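Local coordinates for CADD-like protein of unknown function (Nostoc punctiforme, PDB 3B5O) that is of unknown function but resembles CADD, belongs to a haem-oxygenase-like family group and may be an oxidoreductase, at residues N27-M32 with V220-L225; M45-I50 with M115-T120. All coordinates share one frame; numbering follows the deposited sequence.

Along the chain the segments come in the order 27-32, 45-50, 115-120, 220-225, so interaction 2 closes within the span bridged by interaction 1. The centres of the two contacts lie about 13 Å apart in one all-helical fold. Interaction 1 sets the loop before helix 38-68 on helix 204-230; interaction 2 joins helix 38-68 to the start of helix 118-131. They meet directly: W221 NE1 lies 2.9 Å from T120 OG1, a probable hydrogen bond, and E224 CB packs 3.7 Å from A119 CB. Helix 204-230 thus carries the loop and also touches the junction of helices 38-68 and 118-131, linking early, middle and late parts of the chain.

Interaction 1 (N27-M32 with V220-L225); sequences NPVVQM and VWWQEL
The indole of W222 forms the buried side of this contact, with N27 over one ring face and V29 at the edge. N27 ND2 stands 3.5 Å above the ring plane, offset toward the rim and 3.6 Å from W222 CE3. The amide stands nearly upright on the indole, the two planes 78° apart. N27 CG is anti to the backbone N (chi1 167°), which carries the amide over the ring. ND2 is hydrogen-bonded to A21 O, so this buried nitrogen has a polar partner as it rests on the indole. Its other amide atom faces its own chain: N27 OD1 accepts from V30 N at 3.1 Å, in the carbonyl plane on a lone pair, with a weak second bond from V29 N. This is an Asx motif, and it fixes the rotation of the amide. V29 CG2 meets the indole in its plane, 3.8 Å from W222 CE3, while W221 CZ3 lies over the opposite face.

The P28 and Q223 side is partly open to solvent, and its side chains stand 4.0 Å or more apart. There the P28 ring presses against backbone rather than interlocking with a side chain: P28 CG is 3.6 Å from W222 O and 3.8 Å from Q223 CA. Its side-chain neighbours are further off, Q223 CG at 4.0 Å from P28 CG being the nearer. Q223 leaves its backbone pointing away from the loop, and its chain runs on extended beyond CG. No hydrogen bond spans the two segments.

P28 and V29 also touch A226, the next residue on helix 204-230; N27 and V29 reach L155 and L159 of helix 135-163, and V29 meets I41 of helix 38-68, which wedges the loop between three helices.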
loop_
_atom_site.group_PDB
_atom_site.type_symbol
_atom_site.label_atom_id
_atom_site.label_comp_id
_atom_site.label_asym_id
_atom_site.label_seq_id
_atom_site.Cartn_x
_atom_site.Cartn_y
_atom_site.Cartn_z
ATOM N N ASN A 27 -8.788 3.038 11.862
ATOM C CA ASN A 27 -8.133 1.817 11.372
ATOM C C ASN A 27 -8.245 0.722 12.436
ATOM O O ASN A 27 -8.102 1.010 13.623
ATOM C CB ASN A 27 -6.696 2.125 10.972
ATOM C CG ASN A 27 -5.872 0.886 10.750
ATOM O OD1 ASN A 27 -5.410 0.283 11.709
ATOM N ND2 ASN A 27 -5.642 0.530 9.483
ATOM N N PRO A 28 -8.520 -0.530 12.035
ATOM C CA PRO A 28 -8.764 -1.556 13.032
ATOM C C PRO A 28 -7.576 -1.941 13.910
ATOM O O PRO A 28 -7.801 -2.394 15.026
ATOM C CB PRO A 28 -9.263 -2.746 12.210
ATOM C CG PRO A 28 -8.742 -2.523 10.877
ATOM C CD PRO A 28 -8.760 -1.040 10.671
ATOM N N VAL A 29 -6.354 -1.788 13.417
ATOM C CA VAL A 29 -5.189 -1.984 14.259
ATOM C C VAL A 29 -5.076 -0.832 15.254
ATOM O O VAL A 29 -4.846 -1.048 16.445
ATOM C CB VAL A 29 -3.907 -2.202 13.430
ATOM C CG1 VAL A 29 -2.707 -2.292 14.368
ATOM C CG2 VAL A 29 -4.043 -3.487 12.561
ATOM N N VAL A 30 -5.245 0.405 14.787
ATOM C CA VAL A 30 -5.260 1.562 15.713
ATOM C C VAL A 30 -6.297 1.335 16.823
ATOM O O VAL A 30 -6.031 1.604 18.001
ATOM C CB VAL A 30 -5.529 2.885 14.973
ATOM C CG1 VAL A 30 -5.784 4.031 15.987
ATOM C CG2 VAL A 30 -4.340 3.207 14.044
ATOM N N GLN A 31 -7.458 0.797 16.457
ATOM C CA GLN A 31 -8.554 0.587 17.418
ATOM C C GLN A 31 -8.250 -0.457 18.480
ATOM O O GLN A 31 -8.940 -0.494 19.511
ATOM C CB GLN A 31 -9.860 0.247 16.691
ATOM C CG GLN A 31 -10.426 1.438 15.939
ATOM C CD GLN A 31 -11.273 2.327 16.825
ATOM O OE1 GLN A 31 -12.164 1.836 17.531
ATOM N NE2 GLN A 31 -11.012 3.632 16.793
HETATM N N MSE A 32 -7.243 -1.301 18.252
HETATM C CA MSE A 32 -6.846 -2.315 19.226
HETATM C C MSE A 32 -5.605 -1.927 20.026
HETATM O O MSE A 32 -5.177 -2.696 20.884
HETATM C CB MSE A 32 -6.656 -3.700 18.585
HETATM C CG MSE A 32 -5.427 -3.869 17.660
HETATM SE SE MSE A 32 -5.416 -5.580 16.866
HETATM C CE MSE A 32 -4.160 -6.350 18.149
ATOM N N VAL A 220 -10.143 -4.974 3.749
ATOM C CA VAL A 220 -10.400 -6.309 4.261
ATOM C C VAL A 220 -9.152 -6.891 4.930
ATOM O O VAL A 220 -9.230 -7.455 6.004
ATOM C CB VAL A 220 -10.977 -7.233 3.145
ATOM C CG1 VAL A 220 -10.811 -8.701 3.513
ATOM C CG2 VAL A 220 -12.457 -6.873 2.889
ATOM N N TRP A 221 -7.997 -6.710 4.305
ATOM C CA TRP A 221 -6.728 -7.180 4.865
ATOM C C TRP A 221 -6.419 -6.554 6.205
ATOM O O TRP A 221 -6.086 -7.260 7.159
ATOM C CB TRP A 221 -5.607 -6.926 3.873
ATOM C CG TRP A 221 -4.226 -7.239 4.313
ATOM C CD1 TRP A 221 -3.724 -8.448 4.669
ATOM C CD2 TRP A 221 -3.136 -6.319 4.315
ATOM N NE1 TRP A 221 -2.390 -8.329 4.950
ATOM C CE2 TRP A 221 -1.991 -7.040 4.708
ATOM C CE3 TRP A 221 -3.014 -4.955 4.005
ATOM C CZ2 TRP A 221 -0.732 -6.452 4.773
ATOM C CZ3 TRP A 221 -1.782 -4.363 4.081
ATOM C CH2 TRP A 221 -0.643 -5.117 4.471
ATOM N N TRP A 222 -6.537 -5.243 6.302
ATOM C CA TRP A 222 -6.281 -4.590 7.590
ATOM C C TRP A 222 -7.196 -5.144 8.685
ATOM O O TRP A 222 -6.766 -5.361 9.807
ATOM C CB TRP A 222 -6.458 -3.068 7.461
ATOM C CG TRP A 222 -5.248 -2.377 6.920
ATOM C CD1 TRP A 222 -5.050 -1.899 5.658
ATOM C CD2 TRP A 222 -4.034 -2.145 7.628
ATOM N NE1 TRP A 222 -3.791 -1.357 5.538
ATOM C CE2 TRP A 222 -3.147 -1.503 6.742
ATOM C CE3 TRP A 222 -3.613 -2.413 8.940
ATOM C CZ2 TRP A 222 -1.880 -1.116 7.126
ATOM C CZ3 TRP A 222 -2.352 -2.034 9.308
ATOM C CH2 TRP A 222 -1.503 -1.398 8.411
ATOM N N GLN A 223 -8.466 -5.352 8.347
ATOM C CA GLN A 223 -9.429 -5.890 9.300
ATOM C C GLN A 223 -9.037 -7.304 9.721
ATOM O O GLN A 223 -9.054 -7.654 10.910
ATOM C CB GLN A 223 -10.832 -5.852 8.705
ATOM C CG GLN A 223 -11.312 -4.432 8.472
ATOM C CD GLN A 223 -12.600 -4.329 7.704
ATOM O OE1 GLN A 223 -12.908 -5.163 6.848
ATOM N NE2 GLN A 223 -13.376 -3.265 8.004
ATOM N N GLU A 224 -8.634 -8.119 8.750
ATOM C CA GLU A 224 -8.308 -9.502 9.044
ATOM C C GLU A 224 -7.005 -9.609 9.801
ATOM O O GLU A 224 -6.852 -10.483 10.681
ATOM C CB GLU A 224 -8.228 -10.317 7.745
ATOM C CG GLU A 224 -9.557 -10.505 7.096
ATOM C CD GLU A 224 -9.483 -11.041 5.676
ATOM O OE1 GLU A 224 -8.376 -11.142 5.147
ATOM O OE2 GLU A 224 -10.545 -11.347 5.135
ATOM N N LEU A 225 -6.068 -8.736 9.476
ATOM C CA LEU A 225 -4.778 -8.717 10.150
ATOM C C LEU A 225 -4.887 -8.243 11.610
ATOM O O LEU A 225 -4.121 -8.674 12.478
ATOM C CB LEU A 225 -3.828 -7.846 9.345
ATOM C CG LEU A 225 -2.399 -7.760 9.827
ATOM C CD1 LEU A 225 -1.721 -9.108 9.718
ATOM C CD2 LEU A 225 -1.642 -6.751 9.000
#

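Interaction 2 (M45-I50 with M115-T120); sequences MQQYSI and MPSVAT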
loop_
_atom_site.group_PDB
_atom_site.type_symbol
_atom_site.label_atom_id
_atom_site.label_comp_id
_atom_site.label_asym_id
_atom_site.label_seq_id
_atom_site.Cartn_x
_atom_site.Cartn_y
_atom_site.Cartn_z
HETATM N N MSE A 45 3.267 -5.412 11.859
HETATM C CA MSE A 45 4.306 -4.784 11.068
HETATM C C MSE A 45 5.084 -5.780 10.214
HETATM O O MSE A 45 5.449 -5.464 9.084
HETATM C CB MSE A 45 5.268 -3.984 11.956
HETATM C CG MSE A 45 4.678 -2.647 12.466
HETATM SE SE MSE A 45 3.916 -1.544 11.045
HETATM C CE MSE A 45 5.496 -1.545 10.002
ATOM N N GLN A 46 5.289 -6.978 10.724
ATOM C CA GLN A 46 5.918 -8.024 9.929
ATOM C C GLN A 46 5.068 -8.349 8.709
ATOM O O GLN A 46 5.569 -8.446 7.587
ATOM C CB GLN A 46 6.082 -9.291 10.737
ATOM C CG GLN A 46 7.122 -9.215 11.842
ATOM C CD GLN A 46 7.113 -10.452 12.710
ATOM O OE1 GLN A 46 6.068 -11.047 12.969
ATOM N NE2 GLN A 46 8.305 -10.866 13.150
ATOM N N GLN A 47 3.780 -8.556 8.925
ATOM C CA GLN A 47 2.875 -8.823 7.799
ATOM C C GLN A 47 2.749 -7.645 6.857
ATOM O O GLN A 47 2.767 -7.816 5.626
ATOM C CB GLN A 47 1.499 -9.253 8.305
ATOM C CG GLN A 47 1.548 -10.602 8.957
ATOM C CD GLN A 47 1.936 -11.720 7.976
ATOM O OE1 GLN A 47 1.413 -11.797 6.868
ATOM N NE2 GLN A 47 2.876 -12.588 8.393
ATOM N N TYR A 48 2.617 -6.450 7.418
ATOM C CA TYR A 48 2.513 -5.263 6.591
ATOM C C TYR A 48 3.691 -5.171 5.626
ATOM O O TYR A 48 3.516 -4.845 4.457
ATOM C CB TYR A 48 2.424 -3.982 7.422
ATOM C CG TYR A 48 2.615 -2.794 6.556
ATOM C CD1 TYR A 48 1.586 -2.329 5.744
ATOM C CD2 TYR A 48 3.874 -2.219 6.419
ATOM C CE1 TYR A 48 1.821 -1.267 4.866
ATOM C CE2 TYR A 48 4.089 -1.165 5.584
ATOM C CZ TYR A 48 3.082 -0.710 4.800
ATOM O OH TYR A 48 3.347 0.347 3.946
ATOM N N SER A 49 4.887 -5.457 6.117
ATOM C CA SER A 49 6.082 -5.277 5.318
ATOM C C SER A 49 6.076 -6.048 3.997
ATOM O O SER A 49 6.765 -5.669 3.053
ATOM C CB SER A 49 7.317 -5.628 6.136
ATOM O OG SER A 49 7.481 -7.016 6.307
ATOM N N ILE A 50 5.323 -7.129 3.942
ATOM C CA ILE A 50 5.247 -7.937 2.740
ATOM C C ILE A 50 4.613 -7.134 1.614
ATOM O O ILE A 50 4.946 -7.314 0.444
ATOM C CB ILE A 50 4.459 -9.230 3.015
ATOM C CG1 ILE A 50 5.215 -10.106 4.009
ATOM C CG2 ILE A 50 4.157 -10.026 1.719
ATOM C CD1 ILE A 50 4.442 -11.278 4.573
HETATM N N MSE A 115 6.711 -15.146 6.220
HETATM C CA MSE A 115 5.776 -15.776 5.277
HETATM C C MSE A 115 4.436 -15.079 5.483
HETATM O O MSE A 115 4.036 -14.793 6.621
HETATM C CB MSE A 115 5.572 -17.282 5.510
HETATM C CG MSE A 115 6.699 -18.172 5.008
HETATM SE SE MSE A 115 7.041 -18.068 3.131
HETATM C CE MSE A 115 5.843 -18.801 2.555
ATOM N N PRO A 116 3.720 -14.839 4.393
ATOM C CA PRO A 116 2.382 -14.284 4.538
ATOM C C PRO A 116 1.480 -15.171 5.376
ATOM O O PRO A 116 1.483 -16.404 5.243
ATOM C CB PRO A 116 1.857 -14.194 3.117
ATOM C CG PRO A 116 2.946 -14.475 2.241
ATOM C CD PRO A 116 4.062 -15.104 2.988
ATOM N N SER A 117 0.715 -14.508 6.237
ATOM C CA SER A 117 -0.327 -15.160 6.985
ATOM C C SER A 117 -1.499 -15.573 6.092
ATOM O O SER A 117 -1.540 -15.263 4.897
ATOM C CB SER A 117 -0.815 -14.215 8.085
ATOM O OG SER A 117 -1.506 -13.114 7.494
ATOM N N VAL A 118 -2.494 -16.236 6.669
ATOM C CA VAL A 118 -3.712 -16.504 5.916
ATOM C C VAL A 118 -4.232 -15.206 5.286
ATOM O O VAL A 118 -4.570 -15.181 4.102
ATOM C CB VAL A 118 -4.800 -17.155 6.800
ATOM C CG1 VAL A 118 -6.122 -17.264 6.089
ATOM C CG2 VAL A 118 -4.361 -18.571 7.275
ATOM N N ALA A 119 -4.356 -14.155 6.101
ATOM C CA ALA A 119 -4.903 -12.883 5.593
ATOM C C ALA A 119 -4.030 -12.261 4.501
ATOM O O ALA A 119 -4.535 -11.772 3.492
ATOM C CB ALA A 119 -5.085 -11.876 6.726
ATOM N N THR A 120 -2.722 -12.244 4.706
ATOM C CA THR A 120 -1.828 -11.641 3.728
ATOM C C THR A 120 -1.775 -12.447 2.439
ATOM O O THR A 120 -1.773 -11.876 1.337
ATOM C CB THR A 120 -0.470 -11.401 4.325
ATOM O OG1 THR A 120 -0.651 -10.635 5.532
ATOM C CG2 THR A 120 0.460 -10.652 3.352
#
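The amide of Q47 makes three hydrogen bonds that join helix 38-68 to the residues leading into helix 118-131 and to its first turn. Q47 OE1 takes two of them. T120 OG1 donates at 2.7 Å from Q47 OE1, in the carbonyl plane on a lone pair; S117 N donates at 2.9 Å from the same Q47 OE1 in a nearly straight bond, but from above the plane, 40° out of it. The amide nitrogen, Q47 NE2, gives a straight bond to M115 O at 3.1 Å, with the acceptor lying in the amide plane. Donors to the oxygen and an acceptor for the nitrogen leave little doubt about which way the group is turned and hold its rotation. A chain bent at CG (chi2 -64°) brings the buried amide round to the residues before and at the start of helix 118-131.

The helix start has its own bonds. S117 is the N-cap of helix 118-131: its OG accepts from T120 N at 3.2 Å, with OG set between its own N and carbonyl carbon (chi1 69°). E228 of helix 204-230 adds to this end, its OE1 bonding S117 OG and its OE2 bonding A119 N, so a carboxylate faces the amino end of a helix, where the dipole probably favours its charge. In this all-helical fold, probably related to haem oxygenase, a polar junction thus ties three helices where one of them begins.

Apolar packing comes from I50, one helical turn beyond Q47. I50 CD1 rests against the P116 backbone, 3.6 Å from P116 N, and lies 4.2 Å from P116 CD. Its other branch turns to the threonine methyl, with I50 CG2 and T120 CG2 4.1 Å apart.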